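Thioredoxin-like protein (Klebsiella pneumoniae subsp. pneumoniae MGH 78578, PDB 3TY1) is of unknown function but probably binds carbohydrate and, as a galactose mutarotase-like protein, may act on aldoses. Local coordinates at residues C117-T122 with D194-H199; L164-T169 with D174-T179; I232-F235 with A239-G242. All coordinates share one frame; numbering follows the deposited sequence.

Interaction 1 (C117-T122 with D194-H199)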
loop_
_atom_site.group_PDB
_atom_site.type_symbol
_atom_site.label_atom_id
_atom_site.label_comp_id
_atom_site.label_asym_id
_atom_site.label_seq_id
_atom_site.Cartn_x
_atom_site.Cartn_y
_atom_site.Cartn_z
ATOM N N CYS A 117 5.939 11.591 -15.722
ATOM C CA CYS A 117 5.794 10.170 -16.021
ATOM C C CYS A 117 7.215 9.658 -16.267
ATOM O O CYS A 117 7.737 9.761 -17.374
ATOM C CB CYS A 117 4.923 9.993 -17.244
ATOM S SG CYS A 117 3.246 10.614 -17.007
ATOM N N GLY A 118 7.840 9.200 -15.191
ATOM C CA GLY A 118 9.266 8.843 -15.186
ATOM C C GLY A 118 9.675 8.595 -13.734
ATOM O O GLY A 118 8.802 8.393 -12.917
ATOM N N TYR A 119 10.964 8.603 -13.377
ATOM C CA TYR A 119 12.103 8.746 -14.314
ATOM C C TYR A 119 12.798 7.427 -14.614
ATOM O O TYR A 119 13.453 7.285 -15.643
ATOM C CB TYR A 119 13.125 9.743 -13.772
ATOM C CG TYR A 119 12.633 11.163 -13.799
ATOM C CD1 TYR A 119 11.771 11.648 -12.813
ATOM C CD2 TYR A 119 13.036 12.050 -14.819
ATOM C CE1 TYR A 119 11.309 12.955 -12.844
ATOM C CE2 TYR A 119 12.592 13.385 -14.841
ATOM C CZ TYR A 119 11.709 13.820 -13.854
ATOM O OH TYR A 119 11.252 15.117 -13.848
ATOM N N GLU A 120 12.652 6.448 -13.734
ATOM C CA GLU A 120 13.289 5.134 -13.942
ATOM C C GLU A 120 12.744 4.455 -15.225
ATOM O O GLU A 120 13.490 3.786 -15.965
ATOM C CB GLU A 120 13.123 4.267 -12.690
ATOM C CG GLU A 120 14.107 3.117 -12.619
ATOM C CD GLU A 120 13.852 2.146 -11.478
ATOM O OE1 GLU A 120 13.410 2.571 -10.391
ATOM O OE2 GLU A 120 14.164 0.947 -11.655
ATOM N N TRP A 121 11.453 4.640 -15.484
ATOM C CA TRP A 121 10.833 4.259 -16.762
ATOM C C TRP A 121 9.557 5.062 -16.950
ATOM O O TRP A 121 9.128 5.770 -16.036
ATOM C CB TRP A 121 10.546 2.747 -16.876
ATOM C CG TRP A 121 9.456 2.292 -16.038
ATOM C CD1 TRP A 121 8.143 2.200 -16.389
ATOM C CD2 TRP A 121 9.534 1.936 -14.668
ATOM N NE1 TRP A 121 7.403 1.788 -15.332
ATOM C CE2 TRP A 121 8.225 1.639 -14.246
ATOM C CE3 TRP A 121 10.583 1.845 -13.746
ATOM C CZ2 TRP A 121 7.923 1.253 -12.928
ATOM C CZ3 TRP A 121 10.294 1.466 -12.447
ATOM C CH2 TRP A 121 8.964 1.170 -12.047
ATOM N N THR A 122 8.948 4.917 -18.122
ATOM C CA THR A 122 7.719 5.610 -18.459
ATOM C C THR A 122 6.900 4.798 -19.463
ATOM O O THR A 122 7.301 3.736 -19.910
ATOM C CB THR A 122 8.030 7.015 -19.062
ATOM O OG1 THR A 122 6.879 7.835 -18.944
ATOM C CG2 THR A 122 8.514 6.920 -20.553
ATOM N N ASP A 194 13.698 21.286 -13.473
ATOM C CA ASP A 194 13.956 20.057 -12.768
ATOM C C ASP A 194 15.368 19.580 -13.096
ATOM O O ASP A 194 15.866 19.809 -14.213
ATOM C CB ASP A 194 12.941 18.937 -13.144
ATOM C CG ASP A 194 11.495 19.332 -12.933
ATOM O OD1 ASP A 194 11.189 20.228 -12.088
ATOM O OD2 ASP A 194 10.640 18.747 -13.650
ATOM N N VAL A 195 15.990 18.892 -12.139
ATOM C CA VAL A 195 17.302 18.294 -12.328
ATOM C C VAL A 195 17.274 16.835 -11.840
ATOM O O VAL A 195 17.102 16.574 -10.659
ATOM C CB VAL A 195 18.439 19.057 -11.581
ATOM C CG1 VAL A 195 19.811 18.412 -11.899
ATOM C CG2 VAL A 195 18.449 20.562 -11.927
ATOM N N LEU A 196 17.402 15.898 -12.768
ATOM C CA LEU A 196 17.509 14.474 -12.457
ATOM C C LEU A 196 18.990 14.196 -12.236
ATOM O O LEU A 196 19.826 14.613 -13.071
ATOM C CB LEU A 196 17.020 13.641 -13.634
ATOM C CG LEU A 196 17.233 12.123 -13.590
ATOM C CD1 LEU A 196 16.377 11.483 -12.530
ATOM C CD2 LEU A 196 16.952 11.538 -14.937
ATOM N N THR A 197 19.319 13.524 -11.141
ATOM C CA THR A 197 20.694 13.118 -10.869
ATOM C C THR A 197 20.780 11.629 -10.582
ATOM O O THR A 197 19.967 11.060 -9.840
ATOM C CB THR A 197 21.322 13.907 -9.709
ATOM O OG1 THR A 197 21.262 15.296 -10.016
ATOM C CG2 THR A 197 22.772 13.537 -9.487
ATOM N N ASN A 198 21.779 10.996 -11.196
ATOM C CA ASN A 198 22.067 9.593 -10.935
ATOM C C ASN A 198 23.088 9.552 -9.808
ATOM O O ASN A 198 24.259 9.862 -10.014
ATOM C CB ASN A 198 22.597 8.897 -12.181
ATOM C CG ASN A 198 22.971 7.463 -11.928
ATOM O OD1 ASN A 198 22.677 6.917 -10.875
ATOM N ND2 ASN A 198 23.576 6.828 -12.910
ATOM N N HIS A 199 22.625 9.204 -8.608
ATOM C CA HIS A 199 23.505 9.137 -7.430
ATOM C C HIS A 199 24.238 7.813 -7.306
ATOM O O HIS A 199 25.007 7.633 -6.369
ATOM C CB HIS A 199 22.700 9.401 -6.146
ATOM C CG HIS A 199 22.216 10.810 -6.001
ATOM N ND1 HIS A 199 22.741 11.679 -5.073
ATOM C CD2 HIS A 199 21.233 11.489 -6.634
ATOM C CE1 HIS A 199 22.127 12.846 -5.161
ATOM N NE2 HIS A 199 21.203 12.759 -6.099
#

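Interaction 2 (L164-T169 with D174-T179)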
loop_
_atom_site.group_PDB
_atom_site.type_symbol
_atom_site.label_atom_id
_atom_site.label_comp_id
_atom_site.label_asym_id
_atom_site.label_seq_id
_atom_site.Cartn_x
_atom_site.Cartn_y
_atom_site.Cartn_z
ATOM N N LEU A 164 12.340 17.277 -3.719
ATOM C CA LEU A 164 13.219 16.141 -4.072
ATOM C C LEU A 164 12.389 14.856 -4.052
ATOM O O LEU A 164 11.855 14.486 -3.009
ATOM C CB LEU A 164 14.347 16.008 -3.067
ATOM C CG LEU A 164 15.428 14.935 -3.293
ATOM C CD1 LEU A 164 16.082 15.167 -4.620
ATOM C CD2 LEU A 164 16.461 14.928 -2.112
ATOM N N VAL A 165 12.285 14.201 -5.197
ATOM C CA VAL A 165 11.521 12.963 -5.399
ATOM C C VAL A 165 12.516 11.855 -5.727
ATOM O O VAL A 165 13.248 11.909 -6.723
ATOM C CB VAL A 165 10.511 13.158 -6.507
ATOM C CG1 VAL A 165 9.684 11.894 -6.692
ATOM C CG2 VAL A 165 9.582 14.329 -6.165
ATOM N N LYS A 166 12.586 10.862 -4.861
ATOM C CA LYS A 166 13.620 9.849 -4.939
ATOM C C LYS A 166 13.121 8.522 -5.457
ATOM O O LYS A 166 12.015 8.084 -5.110
ATOM C CB LYS A 166 14.239 9.620 -3.573
ATOM C CG LYS A 166 14.903 10.818 -2.920
ATOM C CD LYS A 166 15.575 10.321 -1.610
ATOM C CE LYS A 166 16.449 11.348 -0.935
ATOM N NZ LYS A 166 17.093 10.726 0.276
ATOM N N GLU A 167 13.955 7.876 -6.271
ATOM C CA GLU A 167 13.704 6.543 -6.802
ATOM C C GLU A 167 14.982 5.751 -6.473
ATOM O O GLU A 167 15.802 5.532 -7.355
ATOM C CB GLU A 167 13.426 6.587 -8.315
ATOM C CG GLU A 167 12.142 7.419 -8.690
ATOM C CD GLU A 167 11.899 7.528 -10.188
ATOM O OE1 GLU A 167 11.567 6.504 -10.815
ATOM O OE2 GLU A 167 12.007 8.646 -10.752
ATOM N N SER A 168 15.115 5.403 -5.185
ATOM C CA SER A 168 16.263 4.733 -4.556
ATOM C C SER A 168 15.900 3.309 -4.182
ATOM O O SER A 168 14.972 3.087 -3.394
ATOM C CB SER A 168 16.638 5.502 -3.295
ATOM O OG SER A 168 16.943 6.853 -3.634
ATOM N N THR A 169 16.616 2.341 -4.755
ATOM C CA THR A 169 16.342 0.927 -4.528
ATOM C C THR A 169 17.653 0.197 -4.462
ATOM O O THR A 169 18.438 0.301 -5.402
ATOM C CB THR A 169 15.494 0.355 -5.689
ATOM O OG1 THR A 169 14.293 1.141 -5.806
ATOM C CG2 THR A 169 15.105 -1.155 -5.467
ATOM N N ASP A 174 19.573 4.570 -8.048
ATOM C CA ASP A 174 19.485 5.702 -7.125
ATOM C C ASP A 174 19.363 6.957 -7.973
ATOM O O ASP A 174 20.308 7.750 -8.144
ATOM C CB ASP A 174 20.634 5.771 -6.093
ATOM C CG ASP A 174 20.292 6.697 -4.892
ATOM O OD1 ASP A 174 19.144 7.244 -4.843
ATOM O OD2 ASP A 174 21.147 6.868 -3.981
ATOM N N LEU A 175 18.190 7.084 -8.569
ATOM C CA LEU A 175 17.828 8.232 -9.360
ATOM C C LEU A 175 17.027 9.160 -8.466
ATOM O O LEU A 175 16.127 8.707 -7.735
ATOM C CB LEU A 175 17.005 7.799 -10.561
ATOM C CG LEU A 175 17.687 7.031 -11.699
ATOM C CD1 LEU A 175 16.611 6.753 -12.714
ATOM C CD2 LEU A 175 18.871 7.795 -12.315
ATOM N N GLN A 176 17.358 10.449 -8.495
ATOM C CA GLN A 176 16.643 11.431 -7.695
ATOM C C GLN A 176 16.453 12.706 -8.514
ATOM O O GLN A 176 17.389 13.176 -9.143
ATOM C CB GLN A 176 17.417 11.752 -6.409
ATOM C CG GLN A 176 17.881 10.532 -5.604
ATOM C CD GLN A 176 18.542 10.902 -4.275
ATOM O OE1 GLN A 176 18.497 12.045 -3.844
ATOM N NE2 GLN A 176 19.116 9.931 -3.619
ATOM N N THR A 177 15.261 13.277 -8.457
ATOM C CA THR A 177 14.938 14.486 -9.196
ATOM C C THR A 177 14.602 15.626 -8.263
ATOM O O THR A 177 13.674 15.505 -7.469
ATOM C CB THR A 177 13.734 14.243 -10.110
ATOM O OG1 THR A 177 14.052 13.155 -10.972
ATOM C CG2 THR A 177 13.445 15.510 -10.946
ATOM N N LEU A 178 15.391 16.698 -8.323
ATOM C CA LEU A 178 15.086 17.909 -7.578
ATOM C C LEU A 178 14.203 18.694 -8.508
ATOM O O LEU A 178 14.688 19.336 -9.449
ATOM C CB LEU A 178 16.332 18.690 -7.161
ATOM C CG LEU A 178 16.098 19.959 -6.307
ATOM C CD1 LEU A 178 15.295 19.652 -5.036
ATOM C CD2 LEU A 178 17.453 20.649 -5.942
ATOM N N THR A 179 12.891 18.623 -8.265
ATOM C CA THR A 179 11.921 19.376 -9.056
ATOM C C THR A 179 11.917 20.831 -8.598
ATOM O O THR A 179 12.178 21.116 -7.411
ATOM C CB THR A 179 10.490 18.828 -8.962
ATOM O OG1 THR A 179 9.985 19.058 -7.653
ATOM C CG2 THR A 179 10.378 17.325 -9.321
HETATM O O HOH W 1 13.171 10.959 -9.588
HETATM O O HOH W 2 19.984 10.135 -0.802
#

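Interaction 3 (I232-F235 with A239-G242)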
loop_
_atom_site.group_PDB
_atom_site.type_symbol
_atom_site.label_atom_id
_atom_site.label_comp_id
_atom_site.label_asym_id
_atom_site.label_seq_id
_atom_site.Cartn_x
_atom_site.Cartn_y
_atom_site.Cartn_z
ATOM N N ILE A 232 4.649 13.900 -38.222
ATOM C CA ILE A 232 3.615 13.434 -37.280
ATOM C C ILE A 232 3.024 12.155 -37.832
ATOM O O ILE A 232 2.778 12.041 -39.065
ATOM C CB ILE A 232 2.525 14.508 -37.027
ATOM C CG1 ILE A 232 1.417 13.999 -36.086
ATOM C CG2 ILE A 232 1.889 14.995 -38.332
ATOM C CD1 ILE A 232 0.614 15.139 -35.516
ATOM N N SER A 233 2.830 11.197 -36.922
ATOM C CA SER A 233 2.271 9.890 -37.239
ATOM C C SER A 233 1.337 9.390 -36.156
ATOM O O SER A 233 1.477 9.752 -34.970
ATOM C CB SER A 233 3.382 8.869 -37.475
ATOM O OG SER A 233 4.256 8.807 -36.378
ATOM N N PRO A 234 0.338 8.593 -36.545
ATOM C CA PRO A 234 -0.570 8.119 -35.514
ATOM C C PRO A 234 0.099 7.074 -34.640
ATOM O O PRO A 234 0.931 6.317 -35.131
ATOM C CB PRO A 234 -1.714 7.502 -36.322
ATOM C CG PRO A 234 -1.106 7.050 -37.539
ATOM C CD PRO A 234 0.000 8.019 -37.853
ATOM N N PHE A 235 -0.285 7.040 -33.354
ATOM C CA PHE A 235 0.255 6.084 -32.372
ATOM C C PHE A 235 -0.105 4.624 -32.706
ATOM O O PHE A 235 0.708 3.717 -32.488
ATOM C CB PHE A 235 -0.265 6.460 -30.966
ATOM C CG PHE A 235 0.363 5.691 -29.857
ATOM C CD1 PHE A 235 1.529 6.158 -29.236
ATOM C CD2 PHE A 235 -0.221 4.502 -29.397
ATOM C CE1 PHE A 235 2.104 5.452 -28.161
ATOM C CE2 PHE A 235 0.338 3.796 -28.342
ATOM C CZ PHE A 235 1.507 4.261 -27.726
ATOM N N ALA A 239 -5.799 5.787 -34.515
ATOM C CA ALA A 239 -5.499 7.209 -34.713
ATOM C C ALA A 239 -5.319 7.612 -36.197
ATOM O O ALA A 239 -5.275 8.798 -36.500
ATOM C CB ALA A 239 -4.290 7.621 -33.900
ATOM N N LYS A 240 -5.199 6.659 -37.110
ATOM C CA LYS A 240 -4.988 7.003 -38.530
ATOM C C LYS A 240 -6.083 7.923 -39.060
ATOM O O LYS A 240 -5.782 8.827 -39.791
ATOM C CB LYS A 240 -4.901 5.756 -39.422
ATOM C CG LYS A 240 -3.558 5.033 -39.405
ATOM C CD LYS A 240 -3.682 3.662 -40.124
ATOM C CE LYS A 240 -2.330 3.032 -40.430
ATOM N NZ LYS A 240 -2.440 1.774 -41.211
ATOM N N SER A 241 -7.343 7.713 -38.668
ATOM C CA SER A 241 -8.444 8.532 -39.183
ATOM C C SER A 241 -8.400 10.020 -38.774
ATOM O O SER A 241 -8.965 10.873 -39.466
ATOM C CB SER A 241 -9.810 7.897 -38.861
ATOM O OG SER A 241 -10.309 8.334 -37.636
ATOM N N GLY A 242 -7.704 10.326 -37.682
ATOM C CA GLY A 242 -7.528 11.686 -37.191
ATOM C C GLY A 242 -6.282 12.410 -37.666
ATOM O O GLY A 242 -6.135 13.593 -37.386
#

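Interaction 1 (C117-T122 with D194-H199)
Asp194 OD2 is gripped by two partners, a salt bridge from Arg116 NE and a hydrogen bond with Tyr210 OH, while the phenol oxygen of Tyr119 stands beside it, with 3.7 Å between Tyr119 OH and Asp194 OD2. That longer approach is packing; Tyr119 OH itself hydrogen-bonds Tyr210 OH, so Tyr210 is the link between the two side chains. Ring and carboxylate cross at about a right angle, their planes 83° apart.

The apolar half lies at the other end of the tyrosine. Leu196 CD1 packs at the root of the side chain, 3.9 Å from Tyr119 CB, while Leu196 CD2 reaches the ring atom Tyr119 CD2 obliquely at 4.0 Å. CG of Leu196 is anti to the backbone N (chi1 171°), and the two side chains run past each other in opposite directions. A cis peptide bond between Gly118 and Tyr119 shapes the backbone here, and just beyond it the chain turns back, Thr122 OG1 donating to Cys117 O at 2.6 Å from above the carbonyl plane. This buried packing joins strand 114-119 of the mixed sheet to strand 189-198 of the large antiparallel sheet, face-to-face packing characteristic of the supersandwich fold of galactose mutarotase-like proteins.

Interaction 2 (L164-T169 with D174-T179)
Asp174 places its CG anti to the backbone N (chi1 -163°), and Ser168 turns its OG anti to its own carbonyl carbon (chi1 -58°), which brings hydroxyl and carboxylate together at a non-hydrogen-bonded pair of the two strands. Ser168 OG donates to Asp174 OD1 over a short 2.5 Å, reaching it from above the carboxylate plane. The same oxygen is met from the opposite face by Gln176 NE2, 3.0 Å from Asp174 OD1, in a bond that is almost straight (177°) and lies in the plane of the amide. Two donors therefore hold OD1, which probably favours the charged carboxylate.

The second amide hydrogen is used as well: Gln176 NE2 and Lys166 NZ both donate to one water. Along the way the extended chains of Lys166 and Gln176 run side by side in the same direction, with Lys166 CE 3.6 Å from Gln176 OE1. Leu164 CD1 packs on the backbone carbonyl of Thr177.

On the face that carries Val165, Glu167, Leu175 and Thr177, a second water donates to Val165 O and Glu167 OE2 and accepts from Thr177 OG1. The carboxylate of Glu167 also accepts from the backbone N atoms of Tyr119 and Glu120, tying this face to strand 114-119 and the turn after it. Paired backbone bonds run between, Val165 N to Thr177 O at 3.0 Å and Glu167 N to Leu175 O at 2.7 Å being two of the four. Regular antiparallel register and a short connection make this a beta hairpin within the large sheet of the supersandwich.

Interaction 3 (I232-F235 with A239-G242)
The flat ring of Phe235 stacks with that of Tyr323 and meets the ring of His124 with their planes at about 65°, while the backbone of the same residue touches the facing segment, Phe235 N lying 4.1 Å from Ala239 CB. With its CG anti to the backbone N (chi1 -172°), the side chain leads away from Ala239. The ring of Pro234, puckered C-gamma endo, turns its CB and CG atoms to Ala239 and Lys240, and each of the two has its own partner. Pro234 CB meets the methyl of Ala239 at 3.5 Å between the two CB atoms, a tight apolar touch, and lies 3.6 Å from the carbonyl carbon C of Ala239. One atom further round, Pro234 CG rests 3.7 Å from Lys240 CG.

Pro234 is the last residue of strand 231-234, which pairs antiparallel with strand 259-265 and parallel with strand 375-376 in the mixed sheet. As the chain leaves that strand it doubles back, so that Ala239 and Lys240 pack against the strand end; residues 239-242 form a type I beta turn, closed by a bond of 3.1 Å from Gly242 N to Ala239 O. Within the intervening bend Asn236 OD1 accepts from the backbone N of Ala239.

Lys240 uses only the root of its side chain on Pro234. Beyond CG the chain is extended and leads away from the strand, crossing the proline at a slant, and the ammonium group of this exposed lysine makes a long, weak ion pair with Asp237 OD1.

In the fold
Interactions 1 and 2 are neighbours, their centres about 7 Å apart, and meet on adjacent strands: 173-183 and 189-198 follow each other in the chain and pair in the large sheet, with probable hydrogen bonds from Thr197 N to Gln176 O and from His199 N to Asp174 O, both 2.8 Å. Interaction 2 is pairing within that sheet, rich in backbone and water-mediated bonds, whereas interaction 1 is side-chain packing between it and the mixed sheet. Both are buried and touch the second subunit. Interaction 3, about 29 Å from interaction 1 between centres, lies elsewhere on the mixed sheet; it is apolar and local, Pro234 and Ala239 being buried and Lys240 alone of its touching residues exposed.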